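Local coordinates for VapB family protein (Caulobacter crescentus, PDB 5K8J) that probably serves as the antitoxin that inhibits the PIN-domain ribonuclease VapC1 and binds DNA within the VapBC1 toxin-antitoxin complex, at residues 53-56 and 57-61. Residues are numbered along the deposited sequence; the frame is centred on the assembly and turned at random.
Sequences GSIA and DLVAT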
loop_
_atom_site.group_PDB
_atom_site.type_symbol
_atom_site.label_atom_id
_atom_site.label_comp_id
_atom_site.label_asym_id
_atom_site.label_seq_id
_atom_site.Cartn_x
_atom_site.Cartn_y
_atom_site.Cartn_z
ATOM N N GLY A 53 4.398 23.043 -22.481
ATOM C CA GLY A 53 4.597 24.471 -22.445
ATOM C C GLY A 53 5.209 24.868 -21.128
ATOM O O GLY A 53 5.059 24.159 -20.133
ATOM N N SER A 54 5.905 25.989 -21.114
ATOM C CA SER A 54 6.541 26.488 -19.909
ATOM C C SER A 54 5.601 27.391 -19.120
ATOM O O SER A 54 4.591 27.880 -19.630
ATOM C CB SER A 54 7.799 27.262 -20.267
ATOM O OG SER A 54 7.478 28.432 -20.988
ATOM N N ILE A 55 5.969 27.638 -17.864
ATOM C CA ILE A 55 5.180 28.541 -17.032
ATOM C C ILE A 55 5.244 29.957 -17.573
ATOM O O ILE A 55 4.231 30.668 -17.598
ATOM C CB ILE A 55 5.649 28.470 -15.573
ATOM C CG1 ILE A 55 5.474 27.046 -15.059
ATOM C CG2 ILE A 55 4.875 29.442 -14.684
ATOM C CD1 ILE A 55 4.046 26.524 -15.141
ATOM N N ALA A 56 6.420 30.398 -18.023
ATOM C CA ALA A 56 6.505 31.736 -18.589
ATOM C C ALA A 56 5.582 31.868 -19.790
ATOM O O ALA A 56 4.940 32.908 -19.980
ATOM C CB ALA A 56 7.946 32.053 -18.984
ATOM N N ASP A 57 5.507 30.824 -20.621
ATOM C CA ASP A 57 4.587 30.844 -21.752
ATOM C C ASP A 57 3.138 30.860 -21.283
ATOM O O ASP A 57 2.298 31.551 -21.875
ATOM C CB ASP A 57 4.816 29.633 -22.653
ATOM C CG ASP A 57 6.136 29.687 -23.399
ATOM O OD1 ASP A 57 6.811 28.635 -23.457
ATOM O OD2 ASP A 57 6.491 30.763 -23.928
ATOM N N LEU A 58 2.812 30.073 -20.258
ATOM C CA LEU A 58 1.445 30.080 -19.750
ATOM C C LEU A 58 1.057 31.481 -19.305
ATOM O O LEU A 58 0.000 32.000 -19.687
ATOM C CB LEU A 58 1.292 29.087 -18.601
ATOM C CG LEU A 58 0.010 29.181 -17.779
ATOM C CD1 LEU A 58 -1.211 28.970 -18.660
ATOM C CD2 LEU A 58 0.010 28.166 -16.660
ATOM N N VAL A 59 1.922 32.119 -18.515
ATOM C CA VAL A 59 1.608 33.441 -17.989
ATOM C C VAL A 59 1.539 34.470 -19.116
ATOM O O VAL A 59 0.682 35.365 -19.107
ATOM C CB VAL A 59 2.625 33.816 -16.903
ATOM C CG1 VAL A 59 2.534 35.298 -16.583
ATOM C CG2 VAL A 59 2.371 32.977 -15.658
ATOM N N ALA A 60 2.389 34.335 -20.133
ATOM C CA ALA A 60 2.314 35.266 -21.259
ATOM C C ALA A 60 1.028 35.073 -22.042
ATOM O O ALA A 60 0.411 36.048 -22.493
ATOM C CB ALA A 60 3.516 35.087 -22.176
ATOM N N THR A 61 0.616 33.819 -22.232
ATOM C CA THR A 61 -0.637 33.543 -22.925
ATOM C C THR A 61 -1.813 34.137 -22.167
ATOM O O THR A 61 -2.670 34.810 -22.754
ATOM C CB THR A 61 -0.810 32.036 -23.102
ATOM O OG1 THR A 61 0.228 31.551 -23.964
ATOM C CG2 THR A 61 -2.181 31.703 -23.712
#
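D57 meets S54 twice where helix 55-64 begins. S54 holds the N-cap position, and D57 N donates the capping bond to its OG over 3.1 Å. S54 OG in turn donates to D57 OD1 at 2.6 Å. The hydroxyl does not lie in the carboxylate plane; it meets OD1 from above, 66° out of it. A chi1 of 66° tucks S54 OG over its own backbone and turns it toward the first turn, while a chi1 of -69° swings the D57 carboxylate back toward the hydroxyl; together the two rotations bring OG and OD1 within bonding distance.

L58 N starts the helical bonding, reaching S54 O at 2.9 Å. V59 N follows with a nearly straight bond to I55 O, also 2.9 Å. The side chain of V59 lies one turn on from I55, and their CG2 methyls approach loosely at 4.4 Å. A60 N bonds A56 O, while the A60 CB methyl comes within 3.4 Å of that same oxygen. T61 returns to D57: T61 N and T61 OG1 grip D57 O from opposite faces of its plane.

I55, L58, V59 and T61 pack on V24, L66, T25 and V61, respectively, of the Ribonuclease VapC chain. This short helix thus forms part of the antitoxin-toxin interface.

The S54 hydroxyl acts as acceptor and donor at once, which fixes its rotation. It satisfies one backbone N-H of the first turn. The carboxylate of D57, near the helix N-terminus, probably interacts favourably with the helix dipole.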